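Local coordinates for acetate CoA-transferase subunit beta (Escherichia coli DH5[alpha], PDB 5DBN), which transfers coenzyme A from acetyl-CoA to acetoacetate and other short-chain fatty acids, by way of a covalent enzyme-CoA intermediate, at residues Ala12-Leu23 against Leu35-Glu46; Ile88-Gly99 against Asp127-Ala138. All blocks are in the same frame, centred on the assembly; numbering follows the deposited sequence.

In the fold
Interactions 1 and 2 supply four neighbouring parallel strands of one mixed sheet, in the order 42-45, 20-23, 95-98, 135-138, their centres about 12 Å apart. The inner strands 20-23 and 95-98 are the seam between them: beside their backbone bonds, the carboxylate OD2 of D94 probably accepts a hydrogen bond from I20 N at 2.8 Å. Farther along, E14 OE2 of interaction 1 and K134 NZ of interaction 2 form a salt bridge, also at 2.8 Å. The two contacts meet again near the predicted active-site residue E46, in interaction 1, whose side chain lies about 4 Å at nearest approach from that of L128 in interaction 2; N22 packs on the same leucine.

Interaction 1. Residues Ala12-Leu23 against Leu35-Glu46; sequences AQELRDGDIVNL and LPEGIHITLQSE
L35 meets L15 methyl to methyl, CD2 to CD1 at 3.9 Å, while the ring of P36 rests its CD against the carbonyl O of A12. From P36 to I39 the chain makes a type II turn, and I39 lays CG2 on the carbonyl O of L15. H40 N then donates to D17 OD1 (2.8 Å), on the anti side of a carboxylate that reaches across because CG of D17 is trans to its own N (chi1 -175°). In return H40 O accepts from G18 N, within a second type II turn, R16 to D19. I41 turns CG1 between its backbone N and carbonyl carbon (chi1 60°), bringing CD1 against both L15 CD1 and V21 CG2. Parallel pairing follows: T42 N to D19 O, V21 N to T42 O, and Q44 N to V21 O at 2.9 Å. T42 runs alongside I20 on one face; on the other, L43 CD2 touches V21 and L23. Beyond them N22 ND2 donates to Q44 OE1 (3.0 Å), in the N22 amide plane, and to E46 OE1 (3.2 Å), from above the carboxylate of this predicted active-site residue. Putting a leucine in place of N22 would probably leave Q44 OE1 and E46 OE1 without this shared donor and the E46 carboxylate freer to turn. Strand 42-45 is the sheet's outermost on this side within the chain; strand 20-23 pairs with 95-98 on its far side, L128 of helix 125-131 packs on N22 and E46, and S84 of helix 81-89 bonds Q44 NE2 and E46 O.

Interaction 2. Residues Ile88-Gly99 against Asp127-Ala138; sequences IRGGHIDACVLG and DLVTGSRKVIIA. With PO4 (phosphate ion), chain L.
C96 points SG between its own N and carbonyl carbon (chi1 68°), against S132 CB and OG and beside V135 CG2. S132 OG donates to L128 O (2.7 Å), which also takes S132 N from the opposite face of its carbonyl plane. L128 spreads its methyls over the strand: CD2 meets C96 CB and I88 CG2, the latter at 3.7 Å, and CD1 meets L98 CD2. L98, CG opposite its carbonyl carbon (chi1 -60°), crosses V129 at about a right angle, CD1 against V129 CG1. This is a beta-alpha-beta crossover of the Rossmann-like CoA transferase domain, with strands 95-98 and 135-138 paired in parallel (L98 N to I136 O, 2.9 Å) and helix 125-131 over the face of C96 and L98. On the other face V97 packs on I136 and A138. Where the helices approach, G131 CA lies on I88 O with no room for a CB. R89 NH1 forms a 3.6 Å salt bridge to D127 OD1 at the guanidinium edge, with a water that donates to D127 OD1 and holds R89 NH1 only weakly; both residues also bond neighbouring subunits. R133, extended from CG to NE, makes a weak bond to G91 O, and H92 ND1 donates nearly straight, in the ring plane, to phosphate O3 (3.1 Å).

Interaction 1. Residues Ala12-Leu23 against Leu35-Glu46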
loop_
_atom_site.group_PDB
_atom_site.type_symbol
_atom_site.label_atom_id
_atom_site.label_comp_id
_atom_site.label_asym_id
_atom_site.label_seq_id
_atom_site.Cartn_x
_atom_site.Cartn_y
_atom_site.Cartn_z
ATOM N N ALA B 12 29.305 -8.949 11.977
ATOM C CA ALA B 12 29.657 -7.707 11.298
ATOM C C ALA B 12 30.516 -7.972 10.066
ATOM O O ALA B 12 30.389 -7.289 9.050
ATOM C CB ALA B 12 30.383 -6.773 12.256
ATOM N N GLN B 13 31.392 -8.968 10.163
ATOM C CA GLN B 13 32.264 -9.338 9.052
ATOM C C GLN B 13 31.496 -10.024 7.919
ATOM O O GLN B 13 32.011 -10.160 6.809
ATOM C CB GLN B 13 33.393 -10.246 9.546
ATOM C CG GLN B 13 34.417 -9.528 10.417
ATOM C CD GLN B 13 35.456 -10.462 11.012
ATOM O OE1 GLN B 13 35.320 -11.684 10.950
ATOM N NE2 GLN B 13 36.503 -9.888 11.594
ATOM N N GLU B 14 30.262 -10.438 8.193
ATOM C CA GLU B 14 29.447 -11.121 7.191
ATOM C C GLU B 14 28.783 -10.131 6.246
ATOM O O GLU B 14 28.523 -10.447 5.084
ATOM C CB GLU B 14 28.371 -11.977 7.866
ATOM C CG GLU B 14 27.600 -12.880 6.912
ATOM C CD GLU B 14 28.452 -13.988 6.320
ATOM O OE1 GLU B 14 29.552 -14.252 6.851
ATOM O OE2 GLU B 14 28.017 -14.591 5.317
ATOM N N LEU B 15 28.509 -8.933 6.751
ATOM C CA LEU B 15 27.803 -7.923 5.979
ATOM C C LEU B 15 28.669 -7.373 4.853
ATOM O O LEU B 15 29.878 -7.204 5.016
ATOM C CB LEU B 15 27.354 -6.780 6.891
ATOM C CG LEU B 15 26.545 -7.189 8.124
ATOM C CD1 LEU B 15 26.210 -5.973 8.970
ATOM C CD2 LEU B 15 25.278 -7.928 7.719
ATOM N N ARG B 16 28.039 -7.094 3.714
ATOM C CA ARG B 16 28.730 -6.519 2.564
ATOM C C ARG B 16 28.453 -5.025 2.428
ATOM O O ARG B 16 27.418 -4.524 2.869
ATOM C CB ARG B 16 28.346 -7.240 1.267
ATOM C CG ARG B 16 28.932 -8.644 1.128
ATOM C CD ARG B 16 28.538 -9.277 -0.202
ATOM N NE ARG B 16 29.157 -10.586 -0.410
ATOM C CZ ARG B 16 28.710 -11.738 0.083
ATOM N NH1 ARG B 16 27.616 -11.777 0.833
ATOM N NH2 ARG B 16 29.366 -12.860 -0.184
ATOM N N ASP B 17 29.405 -4.329 1.814
ATOM C CA ASP B 17 29.322 -2.890 1.604
ATOM C C ASP B 17 28.086 -2.522 0.792
ATOM O O ASP B 17 27.883 -3.033 -0.310
ATOM C CB ASP B 17 30.593 -2.393 0.901
ATOM C CG ASP B 17 30.638 -0.882 0.754
ATOM O OD1 ASP B 17 30.254 -0.170 1.708
ATOM O OD2 ASP B 17 31.068 -0.406 -0.317
ATOM N N GLY B 18 27.255 -1.649 1.355
ATOM C CA GLY B 18 26.062 -1.168 0.679
ATOM C C GLY B 18 24.792 -1.919 1.039
ATOM O O GLY B 18 23.718 -1.606 0.523
ATOM N N ASP B 19 24.904 -2.902 1.928
ATOM C CA ASP B 19 23.756 -3.706 2.340
ATOM C C ASP B 19 22.711 -2.905 3.111
ATOM O O ASP B 19 23.046 -2.010 3.888
ATOM C CB ASP B 19 24.216 -4.881 3.210
ATOM C CG ASP B 19 24.654 -6.083 2.397
ATOM O OD1 ASP B 19 24.804 -5.963 1.162
ATOM O OD2 ASP B 19 24.861 -7.154 3.006
ATOM N N ILE B 20 21.442 -3.226 2.871
ATOM C CA ILE B 20 20.345 -2.745 3.702
ATOM C C ILE B 20 20.131 -3.763 4.811
ATOM O O ILE B 20 19.778 -4.914 4.545
ATOM C CB ILE B 20 19.043 -2.551 2.899
ATOM C CG1 ILE B 20 19.302 -1.700 1.656
ATOM C CG2 ILE B 20 17.965 -1.917 3.769
ATOM C CD1 ILE B 20 19.872 -0.323 1.947
ATOM N N VAL B 21 20.350 -3.337 6.052
ATOM C CA VAL B 21 20.386 -4.254 7.189
ATOM C C VAL B 21 19.333 -3.919 8.242
ATOM O O VAL B 21 19.039 -2.750 8.487
ATOM C CB VAL B 21 21.783 -4.241 7.854
ATOM C CG1 VAL B 21 21.840 -5.216 9.031
ATOM C CG2 VAL B 21 22.860 -4.580 6.830
ATOM N N ASN B 22 18.770 -4.956 8.857
ATOM C CA ASN B 22 17.916 -4.788 10.030
ATOM C C ASN B 22 18.482 -5.505 11.251
ATOM O O ASN B 22 18.739 -6.705 11.209
ATOM C CB ASN B 22 16.504 -5.298 9.755
ATOM C CG ASN B 22 15.550 -4.984 10.889
ATOM O OD1 ASN B 22 15.527 -5.675 11.907
ATOM N ND2 ASN B 22 14.763 -3.930 10.724
ATOM N N LEU B 23 18.653 -4.760 12.338
ATOM C CA LEU B 23 19.188 -5.301 13.584
ATOM C C LEU B 23 18.117 -5.361 14.672
ATOM O O LEU B 23 17.582 -4.331 15.089
ATOM C CB LEU B 23 20.367 -4.457 14.068
ATOM C CG LEU B 23 21.583 -4.361 13.145
ATOM C CD1 LEU B 23 22.632 -3.453 13.767
ATOM C CD2 LEU B 23 22.168 -5.740 12.839
ATOM N N LEU B 35 31.604 -2.891 12.495
ATOM C CA LEU B 35 31.684 -2.888 11.038
ATOM C C LEU B 35 33.127 -2.663 10.588
ATOM O O LEU B 35 33.756 -1.688 10.998
ATOM C CB LEU B 35 30.775 -1.810 10.448
ATOM C CG LEU B 35 29.288 -1.959 10.768
ATOM C CD1 LEU B 35 28.518 -0.730 10.298
ATOM C CD2 LEU B 35 28.718 -3.217 10.130
ATOM N N PRO B 36 33.668 -3.575 9.760
ATOM C CA PRO B 36 35.035 -3.369 9.265
ATOM C C PRO B 36 35.178 -2.100 8.428
ATOM O O PRO B 36 34.180 -1.554 7.960
ATOM C CB PRO B 36 35.292 -4.610 8.404
ATOM C CG PRO B 36 34.340 -5.633 8.903
ATOM C CD PRO B 36 33.124 -4.879 9.337
ATOM N N GLU B 37 36.414 -1.652 8.236
ATOM C CA GLU B 37 36.689 -0.458 7.445
ATOM C C GLU B 37 36.308 -0.676 5.984
ATOM O O GLU B 37 36.603 -1.723 5.405
ATOM C CB GLU B 37 38.165 -0.069 7.552
ATOM C CG GLU B 37 38.639 0.230 8.974
ATOM C CD GLU B 37 37.999 1.476 9.570
ATOM O OE1 GLU B 37 38.144 1.689 10.793
ATOM O OE2 GLU B 37 37.358 2.244 8.821
ATOM N N GLY B 38 35.644 0.313 5.396
ATOM C CA GLY B 38 35.227 0.236 4.007
ATOM C C GLY B 38 33.843 -0.363 3.850
ATOM O O GLY B 38 33.280 -0.356 2.757
ATOM N N ILE B 39 33.300 -0.889 4.945
ATOM C CA ILE B 39 31.957 -1.453 4.945
ATOM C C ILE B 39 30.952 -0.417 5.438
ATOM O O ILE B 39 30.975 -0.020 6.604
ATOM C CB ILE B 39 31.871 -2.712 5.834
ATOM C CG1 ILE B 39 32.935 -3.738 5.428
ATOM C CG2 ILE B 39 30.475 -3.329 5.763
ATOM C CD1 ILE B 39 32.814 -4.239 3.993
ATOM N N HIS B 40 30.069 0.012 4.540
ATOM C CA HIS B 40 29.029 0.980 4.868
ATOM C C HIS B 40 27.658 0.381 4.599
ATOM O O HIS B 40 27.371 -0.060 3.486
ATOM C CB HIS B 40 29.213 2.265 4.063
ATOM C CG HIS B 40 30.591 2.840 4.156
ATOM N ND1 HIS B 40 30.986 3.661 5.189
ATOM C CD2 HIS B 40 31.668 2.711 3.345
ATOM C CE1 HIS B 40 32.246 4.015 5.013
ATOM N NE2 HIS B 40 32.684 3.451 3.900
ATOM N N ILE B 41 26.819 0.371 5.629
ATOM C CA ILE B 41 25.475 -0.180 5.526
ATOM C C ILE B 41 24.431 0.877 5.847
ATOM O O ILE B 41 24.748 1.933 6.396
ATOM C CB ILE B 41 25.282 -1.380 6.475
ATOM C CG1 ILE B 41 25.503 -0.954 7.931
ATOM C CG2 ILE B 41 26.232 -2.508 6.091
ATOM C CD1 ILE B 41 25.160 -2.026 8.944
ATOM N N THR B 42 23.185 0.578 5.499
ATOM C CA THR B 42 22.058 1.427 5.846
ATOM C C THR B 42 21.126 0.629 6.745
ATOM O O THR B 42 20.634 -0.430 6.358
ATOM C CB THR B 42 21.310 1.914 4.596
ATOM O OG1 THR B 42 22.241 2.507 3.683
ATOM C CG2 THR B 42 20.244 2.932 4.966
ATOM N N LEU B 43 20.896 1.136 7.951
ATOM C CA LEU B 43 20.054 0.447 8.921
ATOM C C LEU B 43 18.588 0.836 8.769
ATOM O O LEU B 43 18.247 2.018 8.693
ATOM C CB LEU B 43 20.533 0.742 10.344
ATOM C CG LEU B 43 21.895 0.149 10.706
ATOM C CD1 LEU B 43 22.337 0.655 12.067
ATOM C CD2 LEU B 43 21.836 -1.368 10.710
ATOM N N GLN B 44 17.732 -0.180 8.734
ATOM C CA GLN B 44 16.292 0.004 8.607
ATOM C C GLN B 44 15.634 -0.203 9.966
ATOM O O GLN B 44 15.950 -1.156 10.679
ATOM C CB GLN B 44 15.723 -0.975 7.570
ATOM C CG GLN B 44 14.311 -0.652 7.086
ATOM C CD GLN B 44 13.219 -1.294 7.928
ATOM O OE1 GLN B 44 13.488 -1.934 8.946
ATOM N NE2 GLN B 44 11.974 -1.124 7.499
ATOM N N SER B 45 14.723 0.700 10.321
ATOM C CA SER B 45 14.000 0.617 11.585
ATOM C C SER B 45 12.534 0.287 11.305
ATOM O O SER B 45 11.880 0.971 10.516
ATOM C CB SER B 45 14.132 1.928 12.364
ATOM O OG SER B 45 13.862 1.741 13.744
ATOM N N GLU B 46 12.038 -0.772 11.941
ATOM C CA GLU B 46 10.697 -1.298 11.671
ATOM C C GLU B 46 9.608 -0.239 11.803
ATOM O O GLU B 46 8.640 -0.234 11.041
ATOM C CB GLU B 46 10.376 -2.462 12.614
ATOM C CG GLU B 46 11.318 -3.643 12.508
ATOM C CD GLU B 46 12.481 -3.556 13.475
ATOM O OE1 GLU B 46 13.345 -2.672 13.291
ATOM O OE2 GLU B 46 12.526 -4.370 14.424
HETATM O O HOH W 1 23.535 1.090 1.531
HETATM O O HOH W 2 17.808 -2.012 12.175
#

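Interaction 2. Residues Ile88-Gly99 against Asp127-Ala138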
loop_
_atom_site.group_PDB
_atom_site.type_symbol
_atom_site.label_atom_id
_atom_site.label_comp_id
_atom_site.label_asym_id
_atom_site.label_seq_id
_atom_site.Cartn_x
_atom_site.Cartn_y
_atom_site.Cartn_z
ATOM N N ILE B 88 10.479 -4.798 4.151
ATOM C CA ILE B 88 10.933 -5.963 4.905
ATOM C C ILE B 88 10.475 -7.272 4.262
ATOM O O ILE B 88 11.263 -8.202 4.105
ATOM C CB ILE B 88 10.433 -5.902 6.369
ATOM C CG1 ILE B 88 11.134 -4.763 7.119
ATOM C CG2 ILE B 88 10.664 -7.230 7.084
ATOM C CD1 ILE B 88 10.549 -4.455 8.484
ATOM N N ARG B 89 9.199 -7.339 3.900
ATOM C CA ARG B 89 8.623 -8.556 3.345
ATOM C C ARG B 89 8.952 -8.700 1.862
ATOM O O ARG B 89 8.966 -9.810 1.326
ATOM C CB ARG B 89 7.107 -8.564 3.548
ATOM C CG ARG B 89 6.433 -9.887 3.207
ATOM C CD ARG B 89 4.940 -9.850 3.508
ATOM N NE ARG B 89 4.327 -8.598 3.061
ATOM C CZ ARG B 89 3.829 -7.658 3.863
ATOM N NH1 ARG B 89 3.832 -7.805 5.182
ATOM N NH2 ARG B 89 3.307 -6.559 3.337
ATOM N N GLY B 90 9.216 -7.575 1.202
ATOM C CA GLY B 90 9.429 -7.561 -0.235
ATOM C C GLY B 90 10.832 -7.950 -0.673
ATOM O O GLY B 90 11.133 -7.956 -1.866
ATOM N N GLY B 91 11.696 -8.262 0.285
ATOM C CA GLY B 91 13.043 -8.708 -0.029
ATOM C C GLY B 91 13.997 -7.565 -0.308
ATOM O O GLY B 91 14.989 -7.737 -1.014
ATOM N N HIS B 92 13.693 -6.395 0.245
ATOM C CA HIS B 92 14.531 -5.217 0.069
ATOM C C HIS B 92 15.516 -5.070 1.224
ATOM O O HIS B 92 16.371 -4.185 1.213
ATOM C CB HIS B 92 13.660 -3.966 -0.053
ATOM C CG HIS B 92 12.700 -4.016 -1.199
ATOM N ND1 HIS B 92 13.079 -3.762 -2.499
ATOM C CD2 HIS B 92 11.378 -4.306 -1.242
ATOM C CE1 HIS B 92 12.030 -3.884 -3.294
ATOM N NE2 HIS B 92 10.986 -4.215 -2.555
ATOM N N ILE B 93 15.394 -5.951 2.214
ATOM C CA ILE B 93 16.380 -6.063 3.278
ATOM C C ILE B 93 17.373 -7.148 2.896
ATOM O O ILE B 93 17.017 -8.325 2.814
ATOM C CB ILE B 93 15.734 -6.405 4.638
ATOM C CG1 ILE B 93 14.658 -5.379 5.003
ATOM C CG2 ILE B 93 16.792 -6.479 5.735
ATOM C CD1 ILE B 93 15.171 -3.961 5.178
ATOM N N ASP B 94 18.616 -6.746 2.653
ATOM C CA ASP B 94 19.649 -7.683 2.238
ATOM C C ASP B 94 19.971 -8.665 3.361
ATOM O O ASP B 94 20.254 -9.836 3.109
ATOM C CB ASP B 94 20.913 -6.932 1.808
ATOM C CG ASP B 94 20.690 -6.067 0.577
ATOM O OD1 ASP B 94 20.533 -6.628 -0.528
ATOM O OD2 ASP B 94 20.680 -4.825 0.712
ATOM N N ALA B 95 19.913 -8.188 4.600
ATOM C CA ALA B 95 20.237 -9.026 5.746
ATOM C C ALA B 95 19.547 -8.550 7.014
ATOM O O ALA B 95 19.490 -7.354 7.285
ATOM C CB ALA B 95 21.737 -9.058 5.957
ATOM N N CYS B 96 19.014 -9.495 7.782
ATOM C CA CYS B 96 18.527 -9.198 9.125
ATOM C C CYS B 96 19.315 -10.026 10.124
ATOM O O CYS B 96 19.597 -11.203 9.888
ATOM C CB CYS B 96 17.026 -9.474 9.264
ATOM S SG CYS B 96 16.557 -11.212 9.168
ATOM N N VAL B 97 19.693 -9.388 11.224
ATOM C CA VAL B 97 20.379 -10.062 12.315
ATOM C C VAL B 97 19.459 -10.058 13.529
ATOM O O VAL B 97 19.127 -8.997 14.058
ATOM C CB VAL B 97 21.718 -9.383 12.661
ATOM C CG1 VAL B 97 22.477 -10.205 13.691
ATOM C CG2 VAL B 97 22.564 -9.190 11.403
ATOM N N LEU B 98 19.034 -11.245 13.954
ATOM C CA LEU B 98 18.119 -11.375 15.083
ATOM C C LEU B 98 18.677 -12.298 16.153
ATOM O O LEU B 98 19.511 -13.156 15.877
ATOM C CB LEU B 98 16.762 -11.904 14.615
ATOM C CG LEU B 98 16.003 -11.059 13.592
ATOM C CD1 LEU B 98 14.692 -11.738 13.246
ATOM C CD2 LEU B 98 15.759 -9.642 14.103
ATOM N N GLY B 99 18.199 -12.120 17.379
ATOM C CA GLY B 99 18.540 -13.016 18.464
ATOM C C GLY B 99 17.781 -14.316 18.308
ATOM O O GLY B 99 16.992 -14.476 17.373
ATOM N N ASP B 127 7.881 -11.367 10.019
ATOM C CA ASP B 127 8.054 -10.752 8.703
ATOM C C ASP B 127 9.529 -10.651 8.324
ATOM O O ASP B 127 9.908 -10.923 7.184
ATOM C CB ASP B 127 7.419 -9.362 8.665
ATOM C CG ASP B 127 5.916 -9.405 8.845
ATOM O OD1 ASP B 127 5.201 -9.703 7.866
ATOM O OD2 ASP B 127 5.450 -9.141 9.973
ATOM N N LEU B 128 10.354 -10.257 9.287
ATOM C CA LEU B 128 11.783 -10.092 9.055
ATOM C C LEU B 128 12.455 -11.394 8.608
ATOM O O LEU B 128 13.251 -11.387 7.667
ATOM C CB LEU B 128 12.471 -9.556 10.314
ATOM C CG LEU B 128 12.460 -8.034 10.500
ATOM C CD1 LEU B 128 12.817 -7.644 11.928
ATOM C CD2 LEU B 128 13.411 -7.365 9.520
ATOM N N VAL B 129 12.158 -12.505 9.279
ATOM C CA VAL B 129 12.817 -13.766 8.940
ATOM C C VAL B 129 12.269 -14.441 7.668
ATOM O O VAL B 129 13.001 -15.193 7.029
ATOM C CB VAL B 129 12.757 -14.778 10.124
ATOM C CG1 VAL B 129 13.475 -14.210 11.340
ATOM C CG2 VAL B 129 11.337 -15.138 10.479
ATOM N N THR B 130 11.008 -14.203 7.296
ATOM C CA THR B 130 10.513 -14.734 6.011
ATOM C C THR B 130 10.929 -13.841 4.846
ATOM O O THR B 130 11.088 -14.316 3.724
ATOM C CB THR B 130 8.958 -14.911 5.915
ATOM O OG1 THR B 130 8.453 -14.113 4.837
ATOM C CG2 THR B 130 8.241 -14.528 7.155
ATOM N N GLY B 131 11.087 -12.547 5.109
ATOM C CA GLY B 131 11.310 -11.580 4.046
ATOM C C GLY B 131 12.760 -11.259 3.728
ATOM O O GLY B 131 13.098 -11.020 2.568
ATOM N N SER B 132 13.618 -11.242 4.742
ATOM C CA SER B 132 15.011 -10.848 4.545
ATOM C C SER B 132 15.737 -11.822 3.622
ATOM O O SER B 132 15.520 -13.030 3.689
ATOM C CB SER B 132 15.739 -10.762 5.887
ATOM O OG SER B 132 15.202 -9.730 6.690
ATOM N N ARG B 133 16.608 -11.297 2.767
ATOM C CA ARG B 133 17.362 -12.148 1.853
ATOM C C ARG B 133 18.319 -13.060 2.607
ATOM O O ARG B 133 18.532 -14.203 2.209
ATOM C CB ARG B 133 18.147 -11.312 0.842
ATOM C CG ARG B 133 17.309 -10.667 -0.237
ATOM C CD ARG B 133 18.211 -10.107 -1.321
ATOM N NE ARG B 133 17.468 -9.436 -2.381
ATOM C CZ ARG B 133 18.025 -8.925 -3.475
ATOM N NH1 ARG B 133 19.338 -9.006 -3.657
ATOM N NH2 ARG B 133 17.269 -8.331 -4.391
ATOM N N LYS B 134 18.898 -12.548 3.688
ATOM C CA LYS B 134 19.746 -13.357 4.553
ATOM C C LYS B 134 19.331 -13.217 6.007
ATOM O O LYS B 134 19.310 -12.118 6.558
ATOM C CB LYS B 134 21.217 -12.970 4.391
ATOM C CG LYS B 134 22.155 -13.839 5.214
ATOM C CD LYS B 134 23.607 -13.445 5.038
ATOM C CE LYS B 134 24.257 -14.231 3.915
ATOM N NZ LYS B 134 25.716 -13.951 3.818
ATOM N N VAL B 135 19.018 -14.351 6.622
ATOM C CA VAL B 135 18.596 -14.392 8.011
ATOM C C VAL B 135 19.762 -14.868 8.866
ATOM O O VAL B 135 20.126 -16.044 8.837
ATOM C CB VAL B 135 17.379 -15.321 8.208
ATOM C CG1 VAL B 135 16.950 -15.356 9.673
ATOM C CG2 VAL B 135 16.225 -14.882 7.316
ATOM N N ILE B 136 20.348 -13.939 9.613
ATOM C CA ILE B 136 21.464 -14.250 10.492
ATOM C C ILE B 136 20.975 -14.279 11.929
ATOM O O ILE B 136 20.367 -13.322 12.407
ATOM C CB ILE B 136 22.607 -13.230 10.357
ATOM C CG1 ILE B 136 23.067 -13.150 8.898
ATOM C CG2 ILE B 136 23.772 -13.615 11.272
ATOM C CD1 ILE B 136 24.098 -12.081 8.627
ATOM N N ILE B 137 21.229 -15.393 12.606
ATOM C CA ILE B 137 20.880 -15.534 14.011
ATOM C C ILE B 137 22.134 -15.399 14.866
ATOM O O ILE B 137 23.088 -16.159 14.715
ATOM C CB ILE B 137 20.188 -16.882 14.292
ATOM C CG1 ILE B 137 18.946 -17.037 13.407
ATOM C CG2 ILE B 137 19.810 -17.001 15.767
ATOM C CD1 ILE B 137 17.901 -15.944 13.587
ATOM N N ALA B 138 22.107 -14.421 15.765
ATOM C CA ALA B 138 23.210 -14.155 16.682
ATOM C C ALA B 138 22.769 -14.604 18.064
ATOM O O ALA B 138 21.860 -14.023 18.657
ATOM C CB ALA B 138 23.576 -12.685 16.677
HETATM P P PO4 L . 16.243 -3.720 -4.886
HETATM O O1 PO4 L . 17.713 -4.040 -5.006
HETATM O O2 PO4 L . 15.858 -2.694 -5.927
HETATM O O3 PO4 L . 15.957 -3.169 -3.509
HETATM O O4 PO4 L . 15.439 -4.980 -5.100
HETATM O O HOH W 3 2.829 -10.073 6.638
HETATM O O HOH W 4 8.553 -12.627 2.297
#